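Local coordinates for thiamine-binding periplasmic protein (Escherichia coli, PDB 2QRY), which binds thiamine, thiamine phosphate and thiamine diphosphate with high affinity in the periplasm and serves the ThiBPQ ABC transporter in thiamine import, at residues P122-Y127 / Q246-A251; V109-G114 / Y285-V290. All blocks are in the same frame, centred on the assembly; numbering follows the deposited sequence.

Contact 1: P122-Y127 / Q246-A251; sequences PFDYGY and QVEVAA. With TPS (thiamin phosphate), chain E.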
loop_
_atom_site.group_PDB
_atom_site.type_symbol
_atom_site.label_atom_id
_atom_site.label_comp_id
_atom_site.label_asym_id
_atom_site.label_seq_id
_atom_site.Cartn_x
_atom_site.Cartn_y
_atom_site.Cartn_z
ATOM N N PRO A 122 -1.789 3.341 -12.024
ATOM C CA PRO A 122 -1.602 3.840 -10.660
ATOM C C PRO A 122 -2.770 4.726 -10.246
ATOM O O PRO A 122 -3.392 5.373 -11.090
ATOM C CB PRO A 122 -0.311 4.651 -10.756
ATOM C CG PRO A 122 0.408 4.037 -11.893
ATOM C CD PRO A 122 -0.688 3.779 -12.897
ATOM N N PHE A 123 -3.070 4.751 -8.949
ATOM C CA PHE A 123 -4.133 5.607 -8.445
ATOM C C PHE A 123 -3.654 6.428 -7.248
ATOM O O PHE A 123 -4.315 7.379 -6.837
ATOM C CB PHE A 123 -5.408 4.798 -8.134
ATOM C CG PHE A 123 -5.273 3.792 -7.018
ATOM C CD1 PHE A 123 -5.358 4.189 -5.687
ATOM C CD2 PHE A 123 -5.157 2.433 -7.303
ATOM C CE1 PHE A 123 -5.342 3.250 -4.664
ATOM C CE2 PHE A 123 -5.141 1.486 -6.286
ATOM C CZ PHE A 123 -5.234 1.893 -4.968
ATOM N N ASP A 124 -2.496 6.061 -6.700
ATOM C CA ASP A 124 -1.873 6.804 -5.601
ATOM C C ASP A 124 -0.504 6.239 -5.239
ATOM O O ASP A 124 -0.129 5.160 -5.695
ATOM C CB ASP A 124 -2.772 6.883 -4.346
ATOM C CG ASP A 124 -2.957 5.548 -3.641
ATOM O OD1 ASP A 124 -2.056 4.677 -3.691
ATOM O OD2 ASP A 124 -4.018 5.383 -3.001
ATOM N N TYR A 125 0.260 6.986 -4.450
ATOM C CA TYR A 125 1.583 6.523 -4.051
ATOM C C TYR A 125 1.953 7.040 -2.669
ATOM O O TYR A 125 1.332 7.967 -2.157
ATOM C CB TYR A 125 2.638 6.951 -5.084
ATOM C CG TYR A 125 2.947 8.436 -5.108
ATOM C CD1 TYR A 125 3.999 8.961 -4.356
ATOM C CD2 TYR A 125 2.187 9.315 -5.882
ATOM C CE1 TYR A 125 4.292 10.322 -4.373
ATOM C CE2 TYR A 125 2.470 10.684 -5.907
ATOM C CZ TYR A 125 3.525 11.179 -5.151
ATOM O OH TYR A 125 3.822 12.524 -5.179
ATOM N N GLY A 126 2.958 6.421 -2.065
ATOM C CA GLY A 126 3.379 6.836 -0.745
ATOM C C GLY A 126 4.703 6.219 -0.355
ATOM O O GLY A 126 5.375 5.583 -1.172
ATOM N N TYR A 127 5.077 6.403 0.906
ATOM C CA TYR A 127 6.329 5.874 1.404
ATOM C C TYR A 127 6.115 5.176 2.736
ATOM O O TYR A 127 5.561 5.754 3.670
ATOM C CB TYR A 127 7.330 7.012 1.564
ATOM C CG TYR A 127 7.527 7.798 0.288
ATOM C CD1 TYR A 127 8.414 7.355 -0.696
ATOM C CD2 TYR A 127 6.802 8.967 0.047
ATOM C CE1 TYR A 127 8.576 8.059 -1.894
ATOM C CE2 TYR A 127 6.953 9.675 -1.145
ATOM C CZ TYR A 127 7.844 9.213 -2.109
ATOM O OH TYR A 127 8.005 9.908 -3.285
ATOM N N GLN A 246 5.936 3.115 -2.809
ATOM C CA GLN A 246 4.824 2.269 -3.198
ATOM C C GLN A 246 3.904 3.043 -4.131
ATOM O O GLN A 246 3.538 4.188 -3.862
ATOM C CB GLN A 246 3.995 1.793 -1.996
ATOM C CG GLN A 246 2.825 0.906 -2.435
ATOM C CD GLN A 246 1.828 0.598 -1.331
ATOM O OE1 GLN A 246 1.242 1.503 -0.728
ATOM N NE2 GLN A 246 1.617 -0.688 -1.071
ATOM N N VAL A 247 3.544 2.406 -5.236
ATOM C CA VAL A 247 2.621 2.985 -6.189
ATOM C C VAL A 247 1.543 1.927 -6.300
ATOM O O VAL A 247 1.785 0.849 -6.834
ATOM C CB VAL A 247 3.259 3.197 -7.582
ATOM C CG1 VAL A 247 2.213 3.718 -8.545
ATOM C CG2 VAL A 247 4.430 4.169 -7.488
ATOM N N GLU A 248 0.360 2.217 -5.773
ATOM C CA GLU A 248 -0.730 1.253 -5.841
ATOM C C GLU A 248 -1.327 1.301 -7.234
ATOM O O GLU A 248 -1.365 2.355 -7.861
ATOM C CB GLU A 248 -1.798 1.575 -4.796
ATOM C CG GLU A 248 -1.253 1.687 -3.391
ATOM C CD GLU A 248 -2.343 1.621 -2.349
ATOM O OE1 GLU A 248 -2.644 0.499 -1.873
ATOM O OE2 GLU A 248 -2.908 2.687 -2.018
ATOM N N VAL A 249 -1.811 0.164 -7.708
ATOM C CA VAL A 249 -2.369 0.091 -9.046
ATOM C C VAL A 249 -3.642 -0.731 -9.131
ATOM O O VAL A 249 -4.027 -1.423 -8.191
ATOM C CB VAL A 249 -1.350 -0.534 -10.021
ATOM C CG1 VAL A 249 -0.048 0.247 -9.983
ATOM C CG2 VAL A 249 -1.096 -1.978 -9.641
ATOM N N ALA A 250 -4.286 -0.639 -10.285
ATOM C CA ALA A 250 -5.499 -1.380 -10.568
ATOM C C ALA A 250 -5.405 -1.867 -12.018
ATOM O O ALA A 250 -4.694 -1.272 -12.836
ATOM C CB ALA A 250 -6.710 -0.493 -10.385
ATOM N N ALA A 251 -6.104 -2.955 -12.324
ATOM C CA ALA A 251 -6.108 -3.503 -13.671
ATOM C C ALA A 251 -7.387 -4.300 -13.895
ATOM O O ALA A 251 -7.992 -4.805 -12.941
ATOM C CB ALA A 251 -4.900 -4.394 -13.875
HETATM C CM2 TPS E . -4.067 6.469 8.892
HETATM N N3 TPS E . -2.965 2.588 3.703
HETATM C C2 TPS E . -3.208 1.939 4.825
HETATM S S1 TPS E . -3.050 0.277 4.395
HETATM C C5 TPS E . -2.648 0.508 2.687
HETATM C C4 TPS E . -2.674 1.881 2.574
HETATM C CM4 TPS E . -2.377 2.557 1.240
HETATM C C6 TPS E . -2.368 -0.611 1.733
HETATM C C7 TPS E . -2.653 -1.824 2.618
HETATM O O7 TPS E . -2.419 -3.077 1.987
HETATM N N1A TPS E . -2.560 5.773 7.076
HETATM C C2A TPS E . -3.812 5.853 7.535
HETATM N N3A TPS E . -4.836 5.396 6.819
HETATM C C4A TPS E . -4.651 4.836 5.604
HETATM N N4A TPS E . -5.734 4.366 4.883
HETATM C C5A TPS E . -3.324 4.732 5.078
HETATM C C6A TPS E . -2.283 5.232 5.879
HETATM C C7A TPS E . -3.005 4.104 3.700
HETATM P P1 TPS E . -2.786 -4.212 3.078
HETATM O O1 TPS E . -1.972 -3.962 4.378
HETATM O O2 TPS E . -2.536 -5.665 2.503
HETATM O O3 TPS E . -4.286 -4.084 3.421
#

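Contact 2: V109-G114 / Y285-V290; sequences VNVPGG and YPVANV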
loop_
_atom_site.group_PDB
_atom_site.type_symbol
_atom_site.label_atom_id
_atom_site.label_comp_id
_atom_site.label_asym_id
_atom_site.label_seq_id
_atom_site.Cartn_x
_atom_site.Cartn_y
_atom_site.Cartn_z
ATOM N N VAL A 109 -1.471 10.099 -15.845
ATOM C CA VAL A 109 -0.828 9.796 -14.571
ATOM C C VAL A 109 0.518 10.492 -14.342
ATOM O O VAL A 109 1.315 10.641 -15.266
ATOM C CB VAL A 109 -0.642 8.265 -14.435
ATOM C CG1 VAL A 109 0.438 7.944 -13.426
ATOM C CG2 VAL A 109 -1.954 7.634 -14.022
ATOM N N ASN A 110 0.756 10.901 -13.095
ATOM C CA ASN A 110 1.991 11.574 -12.699
ATOM C C ASN A 110 2.511 10.964 -11.395
ATOM O O ASN A 110 2.004 11.248 -10.309
ATOM C CB ASN A 110 1.730 13.071 -12.525
ATOM C CG ASN A 110 2.964 13.826 -12.088
ATOM O OD1 ASN A 110 4.071 13.533 -12.535
ATOM N ND2 ASN A 110 2.779 14.815 -11.219
ATOM N N VAL A 111 3.541 10.134 -11.517
ATOM C CA VAL A 111 4.114 9.431 -10.375
ATOM C C VAL A 111 5.637 9.531 -10.293
ATOM O O VAL A 111 6.313 9.623 -11.312
ATOM C CB VAL A 111 3.722 7.925 -10.442
ATOM C CG1 VAL A 111 4.512 7.118 -9.437
ATOM C CG2 VAL A 111 2.242 7.769 -10.192
ATOM N N PRO A 112 6.190 9.512 -9.068
ATOM C CA PRO A 112 7.635 9.592 -8.841
ATOM C C PRO A 112 8.363 8.444 -9.533
ATOM O O PRO A 112 8.048 7.277 -9.313
ATOM C CB PRO A 112 7.748 9.496 -7.323
ATOM C CG PRO A 112 6.520 10.187 -6.865
ATOM C CD PRO A 112 5.461 9.631 -7.792
ATOM N N GLY A 113 9.347 8.782 -10.361
ATOM C CA GLY A 113 10.086 7.760 -11.071
ATOM C C GLY A 113 9.405 7.461 -12.389
ATOM O O GLY A 113 9.877 6.640 -13.174
ATOM N N GLY A 114 8.284 8.132 -12.630
ATOM C CA GLY A 114 7.552 7.928 -13.865
ATOM C C GLY A 114 6.740 6.649 -13.864
ATOM O O GLY A 114 6.706 5.917 -12.873
ATOM N N TYR A 285 -0.541 10.038 -1.533
ATOM C CA TYR A 285 -0.402 11.118 -2.509
ATOM C C TYR A 285 -1.102 10.712 -3.806
ATOM O O TYR A 285 -0.888 9.613 -4.319
ATOM C CB TYR A 285 1.076 11.414 -2.786
ATOM C CG TYR A 285 1.813 11.976 -1.594
ATOM C CD1 TYR A 285 1.565 13.272 -1.143
ATOM C CD2 TYR A 285 2.745 11.204 -0.902
ATOM C CE1 TYR A 285 2.225 13.787 -0.029
ATOM C CE2 TYR A 285 3.413 11.709 0.212
ATOM C CZ TYR A 285 3.146 13.000 0.643
ATOM O OH TYR A 285 3.794 13.493 1.748
ATOM N N PRO A 286 -1.957 11.594 -4.347
ATOM C CA PRO A 286 -2.691 11.327 -5.586
ATOM C C PRO A 286 -1.768 11.173 -6.785
ATOM O O PRO A 286 -0.615 11.618 -6.772
ATOM C CB PRO A 286 -3.598 12.548 -5.725
ATOM C CG PRO A 286 -3.772 13.011 -4.325
ATOM C CD PRO A 286 -2.384 12.876 -3.765
ATOM N N VAL A 287 -2.291 10.544 -7.828
ATOM C CA VAL A 287 -1.533 10.317 -9.041
ATOM C C VAL A 287 -1.793 11.453 -10.038
ATOM O O VAL A 287 -1.031 11.649 -10.985
ATOM C CB VAL A 287 -1.903 8.946 -9.645
ATOM C CG1 VAL A 287 -3.284 8.989 -10.248
ATOM C CG2 VAL A 287 -0.878 8.541 -10.643
ATOM N N ALA A 288 -2.872 12.198 -9.810
ATOM C CA ALA A 288 -3.224 13.341 -10.650
ATOM C C ALA A 288 -2.950 14.590 -9.820
ATOM O O ALA A 288 -3.061 14.557 -8.594
ATOM C CB ALA A 288 -4.691 13.286 -11.040
ATOM N N ASN A 289 -2.594 15.684 -10.487
ATOM C CA ASN A 289 -2.292 16.938 -9.805
ATOM C C ASN A 289 -3.509 17.592 -9.154
ATOM O O ASN A 289 -3.902 18.697 -9.528
ATOM C CB ASN A 289 -1.634 17.919 -10.782
ATOM N N VAL A 290 -4.105 16.906 -8.185
ATOM C CA VAL A 290 -5.257 17.441 -7.466
ATOM C C VAL A 290 -4.702 18.249 -6.293
ATOM O O VAL A 290 -3.496 18.232 -6.044
ATOM C CB VAL A 290 -6.170 16.303 -6.945
ATOM C CG1 VAL A 290 -5.366 15.331 -6.117
ATOM C CG2 VAL A 290 -7.307 16.875 -6.117
HETATM O O HOH W 1 1.366 13.339 -8.475
#

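Contact 1: P122-Y127 / Q246-A251
P122 to G126 pair with Q246 to V249 in an antiparallel ladder of the central mixed sheet of this periplasmic binding protein. The ladder is interrupted by a beta bulge: F123 and D124 together stand opposite E248, F123 N donating to E248 O (3.1 Å) and E248 N to D124 O. Beyond the bulge the pairing is regular, and G126 and Q246 exchange two backbone bonds. On one face P122 CB presses on V247 CG1 at 3.5 Å, closer than usual for carbons. The F123 ring takes E248 CB over one face (3.9 Å from the centroid, 28° off the normal) and has V249 O near its plane at the edge; M269 of helix 259-269 and L83 also touch it. Packing is looser at Y125, which is partly exposed. There, CB lies 4.1 Å from V247 CG2, while the ring leads off toward P112 and Y285, its CG set between backbone N and carbonyl carbon (chi1 71°). On the face of D124 and E248 the sheet meets thiamin phosphate. Their carboxylates are nearly coplanar, 21° apart, with D124 OD1 2.7 Å from E248 OE2, so one acid probably holds a proton. E248 OE1 is hydrogen-bonded to Y30 OH, while E248 OE2 approaches the methyl CM4 of thiamin phosphate at 3.3 Å.

Contact 2: V109-G114 / Y285-V290
A small loop-to-loop contact joins V109, N110 and V111, from the connection between helix 90-96 and strand 121-133, to V287, just past the short strand 285-286. One direct hydrogen bond ties the two backbones: N110 N donates to V287 O at 2.9 Å, with an N-H...O angle of 143°. CB of N110 also comes within 3.5 Å of V287 O. A water supplements this bond by donating to both N110 O (2.9 Å) and P286 O (3.1 Å), bridging two carbonyls that cannot bond to each other. V287 is the main apolar element. Its CG2, anti to the backbone N, meets both valines of the other segment, 3.7 Å from V109 CG2 and also against V111 CG2; the still shorter separations modelled here, notably V109 CG1 to V287 CG2, are doubtful in detail. P122, near the start of strand 121-133, touches both V111 and V287, while Q275 of helix 272-275 packs on V287 as well. In the periplasmic binding protein fold the two loops thus meet beside the beginning of a long central strand. Directly after V111 the chain reverses in a type II beta turn, V111 to G114, closed by G114 N to V111 O at 2.8 Å. P112 and G113 hold its two central positions, the textbook pairing for this turn, and G113 has the positive phi of 89° that the third position requires. The other segment bends too, through an inverse gamma turn centred on N289, an exposed residue with no atoms modelled beyond CB.

Overall arrangement
Along the chain the order is 109-114, 122-127, 246-251, 285-290, so both partners of contact 1 fall between those of contact 2. The contact centres lie 9 Å apart, about 7 and 15 Å from the centre of the chain. Strand 121-133 links them: it pairs with strand 243-252 in contact 1 and with strand 285-286, where Y125 O and Y285 N are 2.9 Å apart, a probable hydrogen bond. The Y125 ring reaches from contact 1 into contact 2, CE1 3.3 Å from P112 CG. Contact 1 supplies E248 to the thiamin phosphate pocket, whereas contact 2 lies farther from the centre of the chain, and its P286 side chain is about 11 Å from the ligand.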